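PDB 1NLQ: nucleoplasmin-like protein from Drosophila melanogaster, which binds core histones and acts in the ATP-facilitated assembly of approximately regularly spaced nucleosomal arrays, its N-terminal core forming pentameric rings. Local coordinates for residues R28-V33 / F81-V86; L32-I37 / V75-E80; Q36-A41 / Y98-N103; F48-V53 / Q61-V66. All blocks are in the same frame, centred on the assembly; numbering follows the deposited sequence.

Interaction 1: residues R28-V33 / F81-V86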
loop_
_atom_site.group_PDB
_atom_site.type_symbol
_atom_site.label_atom_id
_atom_site.label_comp_id
_atom_site.label_asym_id
_atom_site.label_seq_id
_atom_site.Cartn_x
_atom_site.Cartn_y
_atom_site.Cartn_z
ATOM N N ARG A 28 21.436 10.089 -17.171
ATOM C CA ARG A 28 22.346 9.607 -16.145
ATOM C C ARG A 28 21.652 8.687 -15.149
ATOM O O ARG A 28 22.111 8.502 -14.025
ATOM C CB ARG A 28 23.035 10.779 -15.430
ATOM C CG ARG A 28 22.125 11.752 -14.709
ATOM C CD ARG A 28 22.955 12.674 -13.801
ATOM N NE ARG A 28 23.906 13.501 -14.547
ATOM C CZ ARG A 28 23.583 14.625 -15.179
ATOM N NH1 ARG A 28 22.332 15.072 -15.153
ATOM N NH2 ARG A 28 24.503 15.297 -15.854
ATOM N N GLY A 29 20.540 8.104 -15.575
ATOM C CA GLY A 29 19.822 7.181 -14.713
ATOM C C GLY A 29 18.796 7.818 -13.805
ATOM O O GLY A 29 18.287 7.168 -12.887
ATOM N N GLN A 30 18.474 9.082 -14.045
ATOM C CA GLN A 30 17.491 9.739 -13.200
ATOM C C GLN A 30 16.145 9.032 -13.269
ATOM O O GLN A 30 15.700 8.613 -14.337
ATOM C CB GLN A 30 17.325 11.216 -13.576
ATOM C CG GLN A 30 16.886 11.496 -14.996
ATOM C CD GLN A 30 18.064 11.785 -15.911
ATOM O OE1 GLN A 30 18.912 10.925 -16.128
ATOM N NE2 GLN A 30 18.124 13.011 -16.442
ATOM N N LYS A 31 15.505 8.892 -12.114
ATOM C CA LYS A 31 14.211 8.232 -12.030
ATOM C C LYS A 31 13.306 8.937 -11.039
ATOM O O LYS A 31 13.746 9.358 -9.975
ATOM C CB LYS A 31 14.380 6.772 -11.589
ATOM C CG LYS A 31 13.064 6.014 -11.413
ATOM C CD LYS A 31 13.251 4.652 -10.746
ATOM C CE LYS A 31 14.196 3.758 -11.537
ATOM N NZ LYS A 31 14.241 2.364 -11.000
ATOM N N LEU A 32 12.037 9.060 -11.403
ATOM C CA LEU A 32 11.050 9.679 -10.531
ATOM C C LEU A 32 10.132 8.571 -10.042
ATOM O O LEU A 32 9.516 7.866 -10.842
ATOM C CB LEU A 32 10.229 10.712 -11.295
ATOM C CG LEU A 32 9.121 11.386 -10.480
ATOM C CD1 LEU A 32 9.723 12.177 -9.323
ATOM C CD2 LEU A 32 8.326 12.299 -11.384
ATOM N N VAL A 33 10.051 8.399 -8.728
ATOM C CA VAL A 33 9.196 7.370 -8.166
ATOM C C VAL A 33 8.024 8.069 -7.502
ATOM O O VAL A 33 8.222 8.912 -6.637
ATOM C CB VAL A 33 9.932 6.536 -7.098
ATOM C CG1 VAL A 33 9.015 5.425 -6.588
ATOM C CG2 VAL A 33 11.213 5.951 -7.683
ATOM N N PHE A 81 9.273 6.426 -13.362
ATOM C CA PHE A 81 9.515 6.970 -14.685
ATOM C C PHE A 81 11.022 7.152 -14.782
ATOM O O PHE A 81 11.629 7.888 -14.007
ATOM C CB PHE A 81 8.785 8.299 -14.828
ATOM C CG PHE A 81 7.314 8.207 -14.532
ATOM C CD1 PHE A 81 6.809 8.570 -13.284
ATOM C CD2 PHE A 81 6.440 7.697 -15.483
ATOM C CE1 PHE A 81 5.452 8.421 -12.993
ATOM C CE2 PHE A 81 5.087 7.545 -15.206
ATOM C CZ PHE A 81 4.587 7.905 -13.957
ATOM N N TYR A 82 11.619 6.465 -15.744
ATOM C CA TYR A 82 13.060 6.483 -15.920
ATOM C C TYR A 82 13.499 7.361 -17.083
ATOM O O TYR A 82 12.936 7.287 -18.171
ATOM C CB TYR A 82 13.525 5.046 -16.143
ATOM C CG TYR A 82 15.006 4.846 -16.360
ATOM C CD1 TYR A 82 15.898 4.844 -15.289
ATOM C CD2 TYR A 82 15.507 4.592 -17.634
ATOM C CE1 TYR A 82 17.255 4.587 -15.484
ATOM C CE2 TYR A 82 16.853 4.334 -17.839
ATOM C CZ TYR A 82 17.722 4.330 -16.760
ATOM O OH TYR A 82 19.053 4.049 -16.971
ATOM N N GLU A 83 14.497 8.196 -16.832
ATOM C CA GLU A 83 15.048 9.076 -17.861
ATOM C C GLU A 83 14.015 9.537 -18.867
ATOM O O GLU A 83 14.113 9.232 -20.060
ATOM C CB GLU A 83 16.175 8.356 -18.609
ATOM C CG GLU A 83 17.394 8.089 -17.763
ATOM C CD GLU A 83 18.472 7.346 -18.514
ATOM O OE1 GLU A 83 19.598 7.266 -17.993
ATOM O OE2 GLU A 83 18.194 6.840 -19.620
ATOM N N SER A 84 13.012 10.267 -18.397
ATOM C CA SER A 84 11.989 10.750 -19.300
ATOM C C SER A 84 11.305 11.981 -18.743
ATOM O O SER A 84 11.312 12.222 -17.535
ATOM C CB SER A 84 10.968 9.636 -19.599
ATOM O OG SER A 84 10.453 9.051 -18.414
ATOM N N LYS A 85 10.754 12.785 -19.639
ATOM C CA LYS A 85 10.044 13.983 -19.239
ATOM C C LYS A 85 8.637 13.542 -18.860
ATOM O O LYS A 85 7.925 12.943 -19.676
ATOM C CB LYS A 85 9.979 14.980 -20.399
ATOM C CG LYS A 85 9.316 16.280 -20.026
ATOM C CD LYS A 85 9.184 17.199 -21.211
ATOM C CE LYS A 85 8.425 18.462 -20.830
ATOM N NZ LYS A 85 7.970 19.213 -22.027
ATOM N N VAL A 86 8.235 13.830 -17.628
ATOM C CA VAL A 86 6.911 13.429 -17.177
ATOM C C VAL A 86 6.032 14.603 -16.779
ATOM O O VAL A 86 6.438 15.453 -15.998
ATOM C CB VAL A 86 7.012 12.477 -15.973
ATOM C CG1 VAL A 86 5.625 12.078 -15.510
ATOM C CG2 VAL A 86 7.815 11.253 -16.350
#
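Leu32 and Phe81 form an antiparallel hydrogen-bonded pair, in which Leu32 N gives a bond of 2.9 Å to Phe81 O and Phe81 N returns one to Leu32 O. One step on, the non-hydrogen-bonded pair Lys31 and Tyr82 brings the CA atoms of these two residues to 4.4 Å. One residue further, Glu83 N bonds to Gln30 O at 2.8 Å.

The side chain of Glu83 carries the contact further. Its CG stands anti to the carbonyl carbon (chi1 -67°) and the rest of the chain is extended, which takes OE1 to Gly29 N at 2.7 Å. That N-H meets the anti lone pair of OE1, although the bond is noticeably bent (136° at the hydrogen). Gln30 crosses Glu83 at about a right angle, with amide and carboxylate planes 87° apart, and its OE1 accepts from Arg28 N at 2.9 Å. The turn is thus fastened by two side-chain oxygens. The backbone angles of Gly29 call for a residue without CB, which would jam against the preceding carbonyl. Gly29 CA lies 3.7 Å from Tyr82 CE1. The other face of the sheet carries Leu32 and Phe81, and Val86 CG1 sits over the centre of the Phe81 ring.

On the Lys31 side, NZ forms salt bridges with Glu80 and with Glu4 of a neighbouring subunit. On the inner side, Leu32 packs on Trp20 of strand 17-20 and Phe81 on Val53 of strand 48-55, so this end of strands 31-39 and 74-82 closes over the opposing sheet of the sandwich.

Interaction 2: residues L32-I37 / V75-E80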
loop_
_atom_site.group_PDB
_atom_site.type_symbol
_atom_site.label_atom_id
_atom_site.label_comp_id
_atom_site.label_asym_id
_atom_site.label_seq_id
_atom_site.Cartn_x
_atom_site.Cartn_y
_atom_site.Cartn_z
ATOM N N LEU A 32 12.037 9.060 -11.403
ATOM C CA LEU A 32 11.050 9.679 -10.531
ATOM C C LEU A 32 10.132 8.571 -10.042
ATOM O O LEU A 32 9.516 7.866 -10.842
ATOM C CB LEU A 32 10.229 10.712 -11.295
ATOM C CG LEU A 32 9.121 11.386 -10.480
ATOM C CD1 LEU A 32 9.723 12.177 -9.323
ATOM C CD2 LEU A 32 8.326 12.299 -11.384
ATOM N N VAL A 33 10.051 8.399 -8.728
ATOM C CA VAL A 33 9.196 7.370 -8.166
ATOM C C VAL A 33 8.024 8.069 -7.502
ATOM O O VAL A 33 8.222 8.912 -6.637
ATOM C CB VAL A 33 9.932 6.536 -7.098
ATOM C CG1 VAL A 33 9.015 5.425 -6.588
ATOM C CG2 VAL A 33 11.213 5.951 -7.683
ATOM N N ILE A 34 6.812 7.740 -7.921
ATOM C CA ILE A 34 5.639 8.365 -7.324
ATOM C C ILE A 34 5.049 7.412 -6.303
ATOM O O ILE A 34 4.535 6.351 -6.655
ATOM C CB ILE A 34 4.589 8.713 -8.388
ATOM C CG1 ILE A 34 5.164 9.742 -9.367
ATOM C CG2 ILE A 34 3.344 9.264 -7.724
ATOM C CD1 ILE A 34 5.751 10.986 -8.704
ATOM N N LYS A 35 5.131 7.802 -5.033
ATOM C CA LYS A 35 4.657 6.973 -3.934
ATOM C C LYS A 35 3.222 7.191 -3.506
ATOM O O LYS A 35 2.525 6.237 -3.182
ATOM C CB LYS A 35 5.556 7.171 -2.712
ATOM C CG LYS A 35 6.977 6.665 -2.877
ATOM C CD LYS A 35 6.985 5.157 -3.005
ATOM C CE LYS A 35 8.387 4.577 -2.895
ATOM N NZ LYS A 35 8.348 3.085 -2.866
ATOM N N GLN A 36 2.793 8.443 -3.490
ATOM C CA GLN A 36 1.451 8.769 -3.036
ATOM C C GLN A 36 0.853 9.980 -3.742
ATOM O O GLN A 36 1.551 10.935 -4.073
ATOM C CB GLN A 36 1.497 9.005 -1.511
ATOM C CG GLN A 36 0.222 9.541 -0.879
ATOM C CD GLN A 36 0.369 9.800 0.622
ATOM O OE1 GLN A 36 -0.028 8.981 1.445
ATOM N NE2 GLN A 36 0.950 10.943 0.975
ATOM N N ILE A 37 -0.450 9.905 -4.005
ATOM C CA ILE A 37 -1.193 10.999 -4.620
ATOM C C ILE A 37 -2.353 11.156 -3.657
ATOM O O ILE A 37 -3.177 10.257 -3.498
ATOM C CB ILE A 37 -1.666 10.657 -6.046
ATOM C CG1 ILE A 37 -0.439 10.418 -6.934
ATOM C CG2 ILE A 37 -2.471 11.821 -6.617
ATOM C CD1 ILE A 37 -0.746 10.118 -8.395
ATOM N N VAL A 75 -4.153 7.397 -3.222
ATOM C CA VAL A 75 -3.709 6.190 -3.902
ATOM C C VAL A 75 -2.191 6.135 -3.730
ATOM O O VAL A 75 -1.531 7.160 -3.522
ATOM C CB VAL A 75 -4.058 6.160 -5.416
ATOM C CG1 VAL A 75 -5.563 6.028 -5.605
ATOM C CG2 VAL A 75 -3.523 7.404 -6.105
ATOM N N ASN A 76 -1.645 4.930 -3.789
ATOM C CA ASN A 76 -0.210 4.722 -3.631
ATOM C C ASN A 76 0.259 3.954 -4.851
ATOM O O ASN A 76 0.434 2.743 -4.811
ATOM C CB ASN A 76 0.049 3.922 -2.358
ATOM C CG ASN A 76 -0.372 4.672 -1.110
ATOM O OD1 ASN A 76 0.331 5.565 -0.647
ATOM N ND2 ASN A 76 -1.536 4.330 -0.572
ATOM N N PRO A 77 0.472 4.661 -5.965
ATOM C CA PRO A 77 0.912 4.027 -7.211
ATOM C C PRO A 77 2.212 3.236 -7.115
ATOM O O PRO A 77 2.287 2.080 -7.545
ATOM C CB PRO A 77 1.043 5.210 -8.174
ATOM C CG PRO A 77 0.079 6.224 -7.621
ATOM C CD PRO A 77 0.331 6.118 -6.139
ATOM N N ASP A 78 3.230 3.867 -6.536
ATOM C CA ASP A 78 4.555 3.274 -6.415
ATOM C C ASP A 78 5.060 2.959 -7.814
ATOM O O ASP A 78 5.645 1.909 -8.063
ATOM C CB ASP A 78 4.545 1.998 -5.560
ATOM C CG ASP A 78 5.956 1.529 -5.202
ATOM O OD1 ASP A 78 6.868 2.384 -5.171
ATOM O OD2 ASP A 78 6.165 0.318 -4.948
ATOM N N VAL A 79 4.810 3.884 -8.734
ATOM C CA VAL A 79 5.252 3.710 -10.106
ATOM C C VAL A 79 6.500 4.532 -10.344
ATOM O O VAL A 79 6.802 5.453 -9.591
ATOM C CB VAL A 79 4.169 4.147 -11.109
ATOM C CG1 VAL A 79 2.953 3.268 -10.962
ATOM C CG2 VAL A 79 3.802 5.606 -10.890
ATOM N N GLU A 80 7.245 4.185 -11.386
ATOM C CA GLU A 80 8.448 4.927 -11.699
ATOM C C GLU A 80 8.576 5.320 -13.153
ATOM O O GLU A 80 8.054 4.657 -14.048
ATOM C CB GLU A 80 9.690 4.153 -11.271
ATOM C CG GLU A 80 9.735 2.711 -11.682
ATOM C CD GLU A 80 11.039 2.068 -11.255
ATOM O OE1 GLU A 80 11.368 2.135 -10.049
ATOM O OE2 GLU A 80 11.738 1.506 -12.122
#
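Ile34 and Val79, then Ile37 and Val75, form antiparallel hydrogen-bonded pairs, but the register slips by one residue between the two ladders. In the eight-stranded jelly roll of the nucleoplasmin core this is the outer pairing of one sheet, and the slip includes a G1 beta bulge: Asp78 and Val79 both face Ile34, whose O receives two weak bonds from their N-H groups.

Asp78, in the bulge, runs alongside Lys35, pointing the same way. Bent at chi2 (-67°), the lysine brings NZ into a salt bridge with Asp78 OD1 at 2.8 Å, approaching from above the carboxylate plane. The same NZ bridges to Asp78 of a neighbouring subunit, while Asp78 OD2 takes Lys35 of the subunit on its other side. A methionine in place of Lys35, repeated in every copy of the ring, would probably leave the Asp78 carboxylates without their lysine mates and the subunits without this link.

The inward face is apolar. Pro77 fills the break between the ladders, its CG 4.1 Å from Ile37 CD1, with the two side chains at about a right angle. Val79 CG2 reaches Ile34 CB at 4.1 Å, and Val75 CG2 packs against Ile37 CB at 3.7 Å.

Interaction 3: residues Q36-A41 / Y98-N103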
loop_
_atom_site.group_PDB
_atom_site.type_symbol
_atom_site.label_atom_id
_atom_site.label_comp_id
_atom_site.label_asym_id
_atom_site.label_seq_id
_atom_site.Cartn_x
_atom_site.Cartn_y
_atom_site.Cartn_z
ATOM N N GLN A 36 2.793 8.443 -3.490
ATOM C CA GLN A 36 1.451 8.769 -3.036
ATOM C C GLN A 36 0.853 9.980 -3.742
ATOM O O GLN A 36 1.551 10.935 -4.073
ATOM C CB GLN A 36 1.497 9.005 -1.511
ATOM C CG GLN A 36 0.222 9.541 -0.879
ATOM C CD GLN A 36 0.369 9.800 0.622
ATOM O OE1 GLN A 36 -0.028 8.981 1.445
ATOM N NE2 GLN A 36 0.950 10.943 0.975
ATOM N N ILE A 37 -0.450 9.905 -4.005
ATOM C CA ILE A 37 -1.193 10.999 -4.620
ATOM C C ILE A 37 -2.353 11.156 -3.657
ATOM O O ILE A 37 -3.177 10.257 -3.498
ATOM C CB ILE A 37 -1.666 10.657 -6.046
ATOM C CG1 ILE A 37 -0.439 10.418 -6.934
ATOM C CG2 ILE A 37 -2.471 11.821 -6.617
ATOM C CD1 ILE A 37 -0.746 10.118 -8.395
ATOM N N LEU A 38 -2.389 12.314 -3.013
ATOM C CA LEU A 38 -3.348 12.611 -1.966
ATOM C C LEU A 38 -4.284 13.772 -2.263
ATOM O O LEU A 38 -3.852 14.806 -2.771
ATOM C CB LEU A 38 -2.539 12.893 -0.698
ATOM C CG LEU A 38 -3.171 13.313 0.626
ATOM C CD1 LEU A 38 -4.020 12.189 1.208
ATOM C CD2 LEU A 38 -2.039 13.673 1.579
ATOM N N LEU A 39 -5.562 13.589 -1.932
ATOM C CA LEU A 39 -6.575 14.613 -2.152
ATOM C C LEU A 39 -6.639 15.562 -0.950
ATOM O O LEU A 39 -6.745 15.125 0.189
ATOM C CB LEU A 39 -7.938 13.953 -2.365
ATOM C CG LEU A 39 -9.106 14.896 -2.691
ATOM C CD1 LEU A 39 -8.888 15.537 -4.053
ATOM C CD2 LEU A 39 -10.410 14.109 -2.681
ATOM N N GLY A 40 -6.578 16.862 -1.217
ATOM C CA GLY A 40 -6.626 17.839 -0.138
ATOM C C GLY A 40 -7.929 17.850 0.640
ATOM O O GLY A 40 -8.990 17.534 0.104
ATOM N N ALA A 41 -7.844 18.237 1.909
ATOM C CA ALA A 41 -9.008 18.292 2.787
ATOM C C ALA A 41 -10.121 19.213 2.277
ATOM O O ALA A 41 -11.293 18.981 2.550
ATOM C CB ALA A 41 -8.571 18.729 4.192
ATOM N N TYR A 98 -2.042 16.456 -4.052
ATOM C CA TYR A 98 -0.613 16.465 -3.800
ATOM C C TYR A 98 0.036 15.193 -4.347
ATOM O O TYR A 98 -0.500 14.097 -4.194
ATOM C CB TYR A 98 -0.349 16.575 -2.293
ATOM C CG TYR A 98 -1.237 17.573 -1.587
ATOM C CD1 TYR A 98 -2.230 17.147 -0.700
ATOM C CD2 TYR A 98 -1.092 18.946 -1.804
ATOM C CE1 TYR A 98 -3.052 18.060 -0.047
ATOM C CE2 TYR A 98 -1.918 19.864 -1.151
ATOM C CZ TYR A 98 -2.889 19.413 -0.282
ATOM O OH TYR A 98 -3.714 20.323 0.347
ATOM N N ILE A 99 1.186 15.348 -4.991
ATOM C CA ILE A 99 1.911 14.204 -5.540
ATOM C C ILE A 99 3.223 14.084 -4.772
ATOM O O ILE A 99 4.008 15.037 -4.727
ATOM C CB ILE A 99 2.197 14.399 -7.047
ATOM C CG1 ILE A 99 0.876 14.523 -7.810
ATOM C CG2 ILE A 99 2.987 13.221 -7.586
ATOM C CD1 ILE A 99 1.036 14.858 -9.287
ATOM N N HIS A 100 3.449 12.926 -4.154
ATOM C CA HIS A 100 4.656 12.691 -3.365
ATOM C C HIS A 100 5.504 11.539 -3.891
ATOM O O HIS A 100 4.982 10.538 -4.378
ATOM C CB HIS A 100 4.291 12.373 -1.915
ATOM C CG HIS A 100 3.367 13.366 -1.285
ATOM N ND1 HIS A 100 2.133 13.013 -0.786
ATOM C CD2 HIS A 100 3.501 14.694 -1.052
ATOM C CE1 HIS A 100 1.545 14.079 -0.274
ATOM N NE2 HIS A 100 2.353 15.112 -0.423
ATOM N N GLY A 101 6.818 11.673 -3.762
ATOM C CA GLY A 101 7.685 10.612 -4.234
ATOM C C GLY A 101 9.160 10.837 -3.983
ATOM O O GLY A 101 9.555 11.649 -3.138
ATOM N N HIS A 102 9.966 10.073 -4.717
ATOM C CA HIS A 102 11.421 10.122 -4.631
ATOM C C HIS A 102 11.965 10.656 -5.935
ATOM O O HIS A 102 11.611 10.153 -6.999
ATOM C CB HIS A 102 11.999 8.723 -4.421
ATOM C CG HIS A 102 11.597 8.080 -3.132
ATOM N ND1 HIS A 102 12.518 7.565 -2.243
ATOM C CD2 HIS A 102 10.380 7.868 -2.577
ATOM C CE1 HIS A 102 11.884 7.066 -1.197
ATOM N NE2 HIS A 102 10.586 7.237 -1.374
ATOM N N ASN A 103 12.826 11.664 -5.853
ATOM C CA ASN A 103 13.434 12.248 -7.040
ATOM C C ASN A 103 14.852 11.698 -7.075
ATOM O O ASN A 103 15.741 12.227 -6.424
ATOM C CB ASN A 103 13.481 13.769 -6.924
ATOM C CG ASN A 103 13.661 14.445 -8.260
ATOM O OD1 ASN A 103 14.193 13.852 -9.202
ATOM N ND2 ASN A 103 13.219 15.699 -8.355
HETATM O O HOH W 1 -5.070 19.608 2.720
#
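Gln36 meets His100 through two different torsional choices: the glutamine sets CG anti to its own N (chi1 172°) and runs out extended, whereas the histidine turns CG anti to its carbonyl carbon (chi1 -51°). The two side chains consequently lie side by side, and Gln36 NE2 donates to His100 ND1 at 3.0 Å. The bond is nearly straight and in the amide plane, but enters 30° out of the imidazole plane.

With ND1 accepting, the histidine is probably protonated on NE2, which makes a weak bond to Pro63 O of a neighbouring subunit; Gln36 NE2 also donates to Ile64 O of that subunit. A leucine at His100 has no ring nitrogens, so the Gln36 amide would probably be freer to turn and the link to the neighbouring Pro63 O is likely to be lost.

Leu38 follows on the same face. Its CD2 meets the edge of the His100 ring, 4.1 Å from CE1, and lies 4.2 Å from Tyr98 CD1. The Tyr98 ring reaches past it to the turn, where CE1 is 3.6 Å from Gly40 CA; a CB on the glycine would come tight against the tyrosine OH. A water completes this end, 2.8 Å from Tyr98 OH and accepting from Ala41 N.

Beneath these groups Gln36 pairs with His100 at a classic beta bulge shared with Lys35, after which Leu38 and Tyr98 form the next hydrogen-bonded pair; between them Ile37 and Ile99 point into the hydrophobic interior. Such a central antiparallel pair, one face inside the sandwich and the other against the next subunit, is typical of the nucleoplasmin pentamer.

Interaction 4: residues F48-V53 / Q61-V66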
loop_
_atom_site.group_PDB
_atom_site.type_symbol
_atom_site.label_atom_id
_atom_site.label_comp_id
_atom_site.label_asym_id
_atom_site.label_seq_id
_atom_site.Cartn_x
_atom_site.Cartn_y
_atom_site.Cartn_z
ATOM N N PHE A 48 -15.047 14.007 -8.364
ATOM C CA PHE A 48 -13.933 13.219 -8.852
ATOM C C PHE A 48 -12.766 14.105 -9.227
ATOM O O PHE A 48 -12.930 15.129 -9.890
ATOM C CB PHE A 48 -14.347 12.390 -10.066
ATOM C CG PHE A 48 -14.986 11.086 -9.716
ATOM C CD1 PHE A 48 -16.319 10.839 -10.026
ATOM C CD2 PHE A 48 -14.253 10.095 -9.066
ATOM C CE1 PHE A 48 -16.914 9.626 -9.694
ATOM C CE2 PHE A 48 -14.845 8.872 -8.727
ATOM C CZ PHE A 48 -16.173 8.637 -9.041
ATOM N N ASN A 49 -11.584 13.702 -8.781
ATOM C CA ASN A 49 -10.351 14.411 -9.083
ATOM C C ASN A 49 -9.474 13.377 -9.755
ATOM O O ASN A 49 -9.161 12.347 -9.165
ATOM C CB ASN A 49 -9.703 14.934 -7.803
ATOM C CG ASN A 49 -10.219 16.306 -7.415
ATOM O OD1 ASN A 49 -9.559 17.317 -7.655
ATOM N ND2 ASN A 49 -11.407 16.347 -6.831
ATOM N N VAL A 50 -9.091 13.653 -10.995
ATOM C CA VAL A 50 -8.290 12.720 -11.769
ATOM C C VAL A 50 -6.979 13.330 -12.232
ATOM O O VAL A 50 -6.963 14.409 -12.823
ATOM C CB VAL A 50 -9.084 12.235 -13.011
ATOM C CG1 VAL A 50 -8.264 11.236 -13.816
ATOM C CG2 VAL A 50 -10.394 11.617 -12.556
ATOM N N VAL A 51 -5.886 12.630 -11.949
ATOM C CA VAL A 51 -4.557 13.068 -12.348
ATOM C C VAL A 51 -4.111 12.164 -13.485
ATOM O O VAL A 51 -4.184 10.946 -13.384
ATOM C CB VAL A 51 -3.540 12.949 -11.194
ATOM C CG1 VAL A 51 -2.151 13.351 -11.670
ATOM C CG2 VAL A 51 -3.970 13.823 -10.029
ATOM N N GLU A 52 -3.670 12.768 -14.575
ATOM C CA GLU A 52 -3.219 12.009 -15.727
ATOM C C GLU A 52 -1.723 12.200 -15.877
ATOM O O GLU A 52 -1.219 13.311 -15.716
ATOM C CB GLU A 52 -3.918 12.514 -16.982
ATOM C CG GLU A 52 -3.442 11.844 -18.252
ATOM C CD GLU A 52 -3.773 12.663 -19.473
ATOM O OE1 GLU A 52 -4.964 12.764 -19.833
ATOM O OE2 GLU A 52 -2.825 13.216 -20.064
ATOM N N VAL A 53 -1.006 11.123 -16.169
ATOM C CA VAL A 53 0.430 11.225 -16.347
ATOM C C VAL A 53 0.723 11.160 -17.843
ATOM O O VAL A 53 0.064 10.433 -18.583
ATOM C CB VAL A 53 1.196 10.091 -15.594
ATOM C CG1 VAL A 53 0.918 8.742 -16.223
ATOM C CG2 VAL A 53 2.689 10.372 -15.619
ATOM N N GLN A 61 -0.089 8.257 -21.889
ATOM C CA GLN A 61 -1.082 9.231 -21.464
ATOM C C GLN A 61 -2.179 8.395 -20.824
ATOM O O GLN A 61 -2.953 7.719 -21.513
ATOM C CB GLN A 61 -1.644 10.047 -22.632
ATOM C CG GLN A 61 -2.814 10.939 -22.204
ATOM C CD GLN A 61 -3.144 12.041 -23.199
ATOM O OE1 GLN A 61 -2.477 13.081 -23.249
ATOM N NE2 GLN A 61 -4.181 11.815 -23.998
ATOM N N ILE A 62 -2.244 8.444 -19.499
ATOM C CA ILE A 62 -3.216 7.643 -18.777
ATOM C C ILE A 62 -3.391 8.160 -17.351
ATOM O O ILE A 62 -2.435 8.629 -16.740
ATOM C CB ILE A 62 -2.728 6.175 -18.718
ATOM C CG1 ILE A 62 -3.807 5.265 -18.128
ATOM C CG2 ILE A 62 -1.462 6.093 -17.868
ATOM C CD1 ILE A 62 -3.441 3.775 -18.191
ATOM N N PRO A 63 -4.623 8.105 -16.816
ATOM C CA PRO A 63 -4.862 8.575 -15.445
ATOM C C PRO A 63 -4.096 7.674 -14.466
ATOM O O PRO A 63 -4.084 6.452 -14.634
ATOM C CB PRO A 63 -6.376 8.421 -15.287
ATOM C CG PRO A 63 -6.889 8.620 -16.689
ATOM C CD PRO A 63 -5.896 7.820 -17.504
ATOM N N ILE A 64 -3.444 8.264 -13.462
ATOM C CA ILE A 64 -2.716 7.461 -12.485
ATOM C C ILE A 64 -3.334 7.593 -11.107
ATOM O O ILE A 64 -2.903 6.950 -10.147
ATOM C CB ILE A 64 -1.215 7.824 -12.407
ATOM C CG1 ILE A 64 -1.025 9.314 -12.113
ATOM C CG2 ILE A 64 -0.524 7.390 -13.687
ATOM C CD1 ILE A 64 0.437 9.657 -11.835
ATOM N N ALA A 65 -4.361 8.426 -11.022
ATOM C CA ALA A 65 -5.070 8.637 -9.771
ATOM C C ALA A 65 -6.509 9.084 -10.017
ATOM O O ALA A 65 -6.766 9.950 -10.847
ATOM C CB ALA A 65 -4.337 9.692 -8.922
ATOM N N VAL A 66 -7.443 8.459 -9.313
ATOM C CA VAL A 66 -8.853 8.825 -9.371
ATOM C C VAL A 66 -9.202 8.934 -7.895
ATOM O O VAL A 66 -9.214 7.929 -7.184
ATOM C CB VAL A 66 -9.728 7.734 -10.024
ATOM C CG1 VAL A 66 -11.216 8.121 -9.904
ATOM C CG2 VAL A 66 -9.360 7.584 -11.486
#
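Phe48 brings the CD2 and CE2 side of its ring against Val66 in an oblique approach, with Val66 CG1 3.7 Å from Phe48 CD2. At the other end of the hairpin the flat groups are polar: the Glu52 carboxylate and the Gln61 amide cross obliquely, their planes 37° apart. Glu52 OE2 and Gln61 OE1, both acceptors, stand 3.2 Å from each other, and Asn54 ND2 donates to the first and weakly to the second. Between these ends the ring of Pro63 lies beside Val50, with Pro63 CB 3.7 Å from Val50 CG1.

The strands pair antiparallel through a classic beta bulge, in which Ile64 and Ala65 both face Val51. Val51 O takes Ile64 N at 2.8 Å and Ala65 N only weakly at 3.5 Å. Val51, Ala65 and Val53 face the opposing sheet, Ala65 on Ile37 and Val53 on Phe81, while Ile62, paired with Val53, reaches a neighbouring subunit.

The carbonyls of Pro63 and Ile64, beside and at the bulge, face that subunit. The hairpin therefore packs its inner side with hydrocarbon and keeps backbone carbonyls for polar links across the pentamer interface.

Interactions 1, 2 and 3 follow one another along strand 31-39, the first two pairing it with strand 74-82 and the third with strand 97-104; the centres of interactions 2 and 3 are only about 8 Å apart. Interaction 4 belongs to the opposing sheet. The two layers meet where Ile37 CG2 lies 3.7 Å from Ala65 CB and, towards the other end, where Phe81 CZ lies 3.5 Å from Val53 CG2. Around the ring, the polar side chains of 36-41 / 98-103 meet the bulged strand of 61-66 in the next subunit. Near Phe48, about 3 Å away between side chains, is Lys68, inferred to take part in contacts between pentamers.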